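Local coordinates for protein GCN5-related N-acetyltransferase (PDB 3G3S) that probably transfers an acetyl group from acetyl-coenzyme A to an amine of a still unidentified substrate, at residues F55-P60 / V76-A81; P40-A45 / Q59-L64. One frame throughout, in Å; residues are numbered along the deposited sequence.

Contact 1 (F55-P60 / V76-A81). With EDO (1,2-ethanediol), chain H; EDO (1,2-ethanediol), chain G.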
loop_
_atom_site.group_PDB
_atom_site.type_symbol
_atom_site.label_atom_id
_atom_site.label_comp_id
_atom_site.label_asym_id
_atom_site.label_seq_id
_atom_site.Cartn_x
_atom_site.Cartn_y
_atom_site.Cartn_z
ATOM N N PHE A 55 3.154 17.291 8.241
ATOM C CA PHE A 55 3.998 17.555 7.077
ATOM C C PHE A 55 3.199 18.334 6.085
ATOM O O PHE A 55 2.174 17.858 5.597
ATOM C CB PHE A 55 4.483 16.277 6.436
ATOM C CG PHE A 55 5.457 15.513 7.286
ATOM C CD1 PHE A 55 5.009 14.585 8.213
ATOM C CD2 PHE A 55 6.814 15.748 7.164
ATOM C CE1 PHE A 55 5.918 13.865 8.973
ATOM C CE2 PHE A 55 7.746 15.031 7.939
ATOM C CZ PHE A 55 7.297 14.107 8.834
ATOM N N LEU A 56 3.714 19.501 5.725
ATOM C CA LEU A 56 2.972 20.455 4.894
ATOM C C LEU A 56 3.511 20.597 3.476
ATOM O O LEU A 56 4.593 21.094 3.301
ATOM C CB LEU A 56 3.045 21.800 5.600
ATOM C CG LEU A 56 2.386 21.774 6.987
ATOM C CD1 LEU A 56 3.117 22.795 7.925
ATOM C CD2 LEU A 56 0.884 21.973 6.829
ATOM N N ALA A 57 2.727 20.219 2.470
ATOM C CA ALA A 57 3.186 20.244 1.075
ATOM C C ALA A 57 2.354 21.155 0.130
ATOM O O ALA A 57 1.197 21.549 0.415
ATOM C CB ALA A 57 3.239 18.821 0.547
ATOM N N GLY A 58 2.981 21.536 -0.981
ATOM C CA GLY A 58 2.319 22.365 -1.984
ATOM C C GLY A 58 2.380 23.854 -1.656
ATOM O O GLY A 58 3.309 24.322 -1.043
ATOM N N GLN A 59 1.411 24.614 -2.152
ATOM C CA GLN A 59 1.358 26.014 -1.866
ATOM C C GLN A 59 1.008 26.183 -0.397
ATOM O O GLN A 59 0.225 25.395 0.146
ATOM C CB GLN A 59 0.302 26.706 -2.749
ATOM C CG GLN A 59 0.646 26.685 -4.229
ATOM C CD GLN A 59 1.946 27.440 -4.574
ATOM O OE1 GLN A 59 2.245 28.497 -4.004
ATOM N NE2 GLN A 59 2.713 26.898 -5.519
ATOM N N PRO A 60 1.606 27.188 0.264
ATOM C CA PRO A 60 1.286 27.489 1.664
ATOM C C PRO A 60 -0.157 27.874 1.748
ATOM O O PRO A 60 -0.648 28.550 0.849
ATOM C CB PRO A 60 2.160 28.697 1.996
ATOM C CG PRO A 60 3.212 28.693 0.974
ATOM C CD PRO A 60 2.635 28.090 -0.268
ATOM N N VAL A 76 6.353 20.357 9.820
ATOM C CA VAL A 76 7.471 20.210 8.909
ATOM C C VAL A 76 7.111 20.801 7.535
ATOM O O VAL A 76 6.400 20.182 6.767
ATOM C CB VAL A 76 7.927 18.750 8.755
ATOM C CG1 VAL A 76 9.186 18.725 7.838
ATOM C CG2 VAL A 76 8.189 18.075 10.131
ATOM N N PRO A 77 7.626 21.998 7.223
ATOM C CA PRO A 77 7.360 22.621 5.939
ATOM C C PRO A 77 8.127 21.983 4.780
ATOM O O PRO A 77 9.337 21.763 4.889
ATOM C CB PRO A 77 7.889 24.032 6.120
ATOM C CG PRO A 77 8.901 23.964 7.154
ATOM C CD PRO A 77 8.504 22.839 8.069
ATOM N N GLN A 78 7.438 21.730 3.678
ATOM C CA GLN A 78 8.076 21.168 2.511
ATOM C C GLN A 78 9.075 22.148 1.955
ATOM O O GLN A 78 10.117 21.761 1.417
ATOM C CB GLN A 78 7.041 20.918 1.435
ATOM C CG GLN A 78 7.616 20.369 0.123
ATOM C CD GLN A 78 6.541 20.090 -0.909
ATOM O OE1 GLN A 78 5.621 20.918 -1.150
ATOM N NE2 GLN A 78 6.642 18.933 -1.541
ATOM N N ASN A 79 8.742 23.426 2.066
ATOM C CA ASN A 79 9.542 24.484 1.460
ATOM C C ASN A 79 9.537 25.787 2.263
ATOM O O ASN A 79 8.816 25.940 3.234
ATOM C CB ASN A 79 9.070 24.701 0.013
ATOM C CG ASN A 79 7.596 25.024 -0.072
ATOM O OD1 ASN A 79 7.177 25.986 0.507
ATOM N ND2 ASN A 79 6.811 24.210 -0.764
ATOM N N GLN A 80 10.376 26.716 1.836
ATOM C CA GLN A 80 10.566 27.966 2.538
ATOM C C GLN A 80 9.315 28.843 2.496
ATOM O O GLN A 80 9.137 29.675 3.381
ATOM C CB GLN A 80 11.762 28.705 1.956
ATOM C CG GLN A 80 12.090 29.979 2.698
ATOM C CD GLN A 80 12.451 29.755 4.130
ATOM O OE1 GLN A 80 13.350 28.979 4.429
ATOM N NE2 GLN A 80 11.796 30.486 5.041
ATOM N N ALA A 81 8.466 28.642 1.492
ATOM C CA ALA A 81 7.215 29.423 1.367
ATOM C C ALA A 81 6.281 29.068 2.540
ATOM O O ALA A 81 5.598 29.934 3.126
ATOM C CB ALA A 81 6.547 29.170 0.035
HETATM C C1 EDO H . 11.735 24.156 4.554
HETATM O O1 EDO H . 12.015 23.118 3.623
HETATM C C2 EDO H . 12.594 25.350 4.185
HETATM O O2 EDO H . 13.953 24.976 4.423
HETATM C C1 EDO G . 11.748 18.368 0.162
HETATM O O1 EDO G . 10.748 17.744 -0.656
HETATM C C2 EDO G . 11.350 18.333 1.621
HETATM O O2 EDO G . 12.011 19.370 2.312
#
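Gln78 reaches from just past the end of strand 73-77 to the neighbouring strand 52-58 and gives it a bond that copies a strand-to-strand one. Its CB sits 3.1 Å from Leu56 O. From there CG stands anti to the backbone N (chi1 178°) and the chain stays extended, so that the amide carbon CD comes up beside the CB of Ala57. At the tip OE1 accepts from Gly58 N at 2.7 Å, nearly straight at the hydrogen (170°), with the donor tilted from the amide plane. The other tip atom, NE2, donates to Leu12 O of helix 2-13.

Two backbone bonds precede this one. Leu56 N donates to Val76 O at 3.0 Å and Gln78 N to Leu56 O at 2.9 Å, so Leu56 is held through both its N-H and its carbonyl, the pattern of a parallel pair. Gly58 then continues the series with a side-chain acceptor where strand 73-77 has already ended. On one face of the sheet Phe55 and Val76 lie side by side; the ring atoms CD2 and CE2 meet the valine, which comes in obliquely, CD2 coming within 3.6 Å of Val76 CB.

Farther along, Pro60 CG presses on Ala81 CB at 3.5 Å, a close carbon pair that sets the loop against the first turn of helix 80-90. Asn79 caps that helix: OD1 accepts from Trp82 N and, weakly, from Ala81 N. An ethanediol, probably from the crystallisation liquor, donates through its O2 to Gln78 O. With helix 62-68 lying in the connection, these two parallel neighbours form a beta-alpha-beta unit within the mixed sheet of the GNAT-family chain.

Contact 2 (P40-A45 / Q59-L64); sequences PQSALA and QPHRDL
Ser42 and Gln59 meet where strand 42-48 begins and the chain leaves strand 52-58. The hydroxyl OG of Ser42, placed beside its own backbone N (chi1 -57°), donates to Gln59 O at 2.4 Å, a separation so short that its exact length deserves caution. One residue earlier, Gln59 N donates to Gln41 O at 2.9 Å with an angle of 156° at the hydrogen. The N-H and the carbonyl of Gln59 are thus both engaged by the consecutive residues Gln41 and Ser42, where the loop passes into the strand, one through backbone and one through side chain. His61 adds its CB, 3.7 Å from both CB and OG of Ser42.

Tight packing is found around Leu64, on the first turn of helix 62-68. Its methyl CD1 lies over the strand backbone, 3.4 Å from Ala43 N, while CD2 approaches Leu44 CB at 4.1 Å. In return Leu44 CD2 comes to 3.7 Å from Leu64 O. Tyr33 of strand 31-34 also touches both leucines, and all three of Ser42, Leu44 and Leu64 are buried.

The exposed side is looser. The glutamine side chains of Gln41 and Gln59 have their amide planes 47° apart, and their nearest atoms, OE1 of Gln41 and CG of Gln59, are 4.2 Å apart. Gln59 bends at chi2, and its amide leads away from the strand.

His61, the N-cap of the helix, accepts from Asp63 N at ND1, 3.1 Å away and close to the ring plane. Since ND1 serves as an acceptor, it would carry no proton in this arrangement. The chemistry therefore divides the contact: polar bonds fix the course of the turn into the helix, while leucine packing seats that helix on the sheet.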
loop_
_atom_site.group_PDB
_atom_site.type_symbol
_atom_site.label_atom_id
_atom_site.label_comp_id
_atom_site.label_asym_id
_atom_site.label_seq_id
_atom_site.Cartn_x
_atom_site.Cartn_y
_atom_site.Cartn_z
ATOM N N PRO A 40 -6.739 20.130 -5.513
ATOM C CA PRO A 40 -5.773 20.224 -4.427
ATOM C C PRO A 40 -4.464 20.863 -4.830
ATOM O O PRO A 40 -3.812 20.374 -5.759
ATOM C CB PRO A 40 -5.518 18.761 -4.068
ATOM C CG PRO A 40 -5.817 18.012 -5.290
ATOM C CD PRO A 40 -6.971 18.732 -5.907
ATOM N N GLN A 41 -4.093 21.952 -4.151
ATOM C CA GLN A 41 -2.819 22.627 -4.380
ATOM C C GLN A 41 -1.938 22.650 -3.118
ATOM O O GLN A 41 -0.767 22.984 -3.184
ATOM C CB GLN A 41 -3.037 24.075 -4.774
ATOM C CG GLN A 41 -3.870 24.390 -6.000
ATOM C CD GLN A 41 -3.928 25.921 -6.219
ATOM O OE1 GLN A 41 -2.895 26.562 -6.452
ATOM N NE2 GLN A 41 -5.131 26.506 -6.114
ATOM N N SER A 42 -2.540 22.345 -1.978
ATOM C CA SER A 42 -1.914 22.380 -0.681
ATOM C C SER A 42 -2.377 21.148 0.085
ATOM O O SER A 42 -3.514 20.771 -0.001
ATOM C CB SER A 42 -2.303 23.678 0.049
ATOM O OG SER A 42 -1.949 24.825 -0.732
ATOM N N ALA A 43 -1.475 20.502 0.813
ATOM C CA ALA A 43 -1.830 19.329 1.573
ATOM C C ALA A 43 -1.062 19.216 2.906
ATOM O O ALA A 43 0.005 19.800 3.113
ATOM C CB ALA A 43 -1.628 18.047 0.718
ATOM N N LEU A 44 -1.654 18.430 3.793
ATOM C CA LEU A 44 -1.180 18.176 5.134
ATOM C C LEU A 44 -1.265 16.687 5.412
ATOM O O LEU A 44 -2.315 16.073 5.265
ATOM C CB LEU A 44 -2.053 18.901 6.169
ATOM C CG LEU A 44 -1.853 18.556 7.649
ATOM C CD1 LEU A 44 -0.485 19.014 8.192
ATOM C CD2 LEU A 44 -2.986 19.188 8.476
ATOM N N ALA A 45 -0.120 16.085 5.716
ATOM C CA ALA A 45 -0.093 14.734 6.196
ATOM C C ALA A 45 -0.011 14.881 7.727
ATOM O O ALA A 45 0.991 15.371 8.287
ATOM C CB ALA A 45 1.115 13.961 5.608
ATOM N N GLN A 59 1.411 24.614 -2.152
ATOM C CA GLN A 59 1.358 26.014 -1.866
ATOM C C GLN A 59 1.008 26.183 -0.397
ATOM O O GLN A 59 0.225 25.395 0.146
ATOM C CB GLN A 59 0.302 26.706 -2.749
ATOM C CG GLN A 59 0.646 26.685 -4.229
ATOM C CD GLN A 59 1.946 27.440 -4.574
ATOM O OE1 GLN A 59 2.245 28.497 -4.004
ATOM N NE2 GLN A 59 2.713 26.898 -5.519
ATOM N N PRO A 60 1.606 27.188 0.264
ATOM C CA PRO A 60 1.286 27.489 1.664
ATOM C C PRO A 60 -0.157 27.874 1.748
ATOM O O PRO A 60 -0.648 28.550 0.849
ATOM C CB PRO A 60 2.160 28.697 1.996
ATOM C CG PRO A 60 3.212 28.693 0.974
ATOM C CD PRO A 60 2.635 28.090 -0.268
ATOM N N HIS A 61 -0.820 27.392 2.789
ATOM C CA HIS A 61 -2.235 27.603 3.007
ATOM C C HIS A 61 -2.545 27.684 4.506
ATOM O O HIS A 61 -2.352 26.725 5.232
ATOM C CB HIS A 61 -3.038 26.465 2.393
ATOM C CG HIS A 61 -4.450 26.846 2.131
ATOM N ND1 HIS A 61 -5.354 27.057 3.146
ATOM C CD2 HIS A 61 -5.094 27.142 0.983
ATOM C CE1 HIS A 61 -6.506 27.441 2.629
ATOM N NE2 HIS A 61 -6.379 27.490 1.318
ATOM N N ARG A 62 -3.104 28.805 4.959
ATOM C CA ARG A 62 -3.285 28.993 6.386
ATOM C C ARG A 62 -4.344 28.081 6.995
ATOM O O ARG A 62 -4.248 27.756 8.175
ATOM C CB ARG A 62 -3.527 30.470 6.723
ATOM C CG ARG A 62 -4.806 31.015 6.161
ATOM C CD ARG A 62 -5.013 32.487 6.521
ATOM N NE ARG A 62 -3.915 33.362 6.081
ATOM C CZ ARG A 62 -3.126 34.103 6.862
ATOM N NH1 ARG A 62 -2.166 34.832 6.297
ATOM N NH2 ARG A 62 -3.295 34.162 8.188
ATOM N N ASP A 63 -5.321 27.610 6.221
ATOM C CA ASP A 63 -6.315 26.721 6.807
ATOM C C ASP A 63 -5.728 25.369 7.227
ATOM O O ASP A 63 -6.215 24.755 8.187
ATOM C CB ASP A 63 -7.491 26.515 5.877
ATOM C CG ASP A 63 -8.343 27.766 5.716
ATOM O OD1 ASP A 63 -8.040 28.812 6.344
ATOM O OD2 ASP A 63 -9.312 27.678 4.933
ATOM N N LEU A 64 -4.706 24.893 6.518
ATOM C CA LEU A 64 -4.078 23.642 6.918
ATOM C C LEU A 64 -3.288 23.797 8.246
ATOM O O LEU A 64 -3.232 22.881 9.077
ATOM C CB LEU A 64 -3.191 23.102 5.780
ATOM C CG LEU A 64 -3.895 22.598 4.502
ATOM C CD1 LEU A 64 -2.878 22.102 3.470
ATOM C CD2 LEU A 64 -4.940 21.496 4.809
#

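How the contacts relate
From the N terminus the chain first enters 40-45, the start of strand 42-48, then turns back through strand 52-58 into 55-60, where contact 2's second segment, 59-64, begins. Contact 2 closes this antiparallel hairpin at its open end and carries the chain into helix 62-68. Contact 1 closes the next loop, from 55-60 to 76-81, around that helix. The two loops overlap rather than nest, and the segments share Gln59 and Pro60. Between them Ala57 N probably bonds to Ala43 O, and Leu56 CD2 packs on Leu44 CD1. Together the contacts join three adjacent strands to helices 62-68 and 80-90.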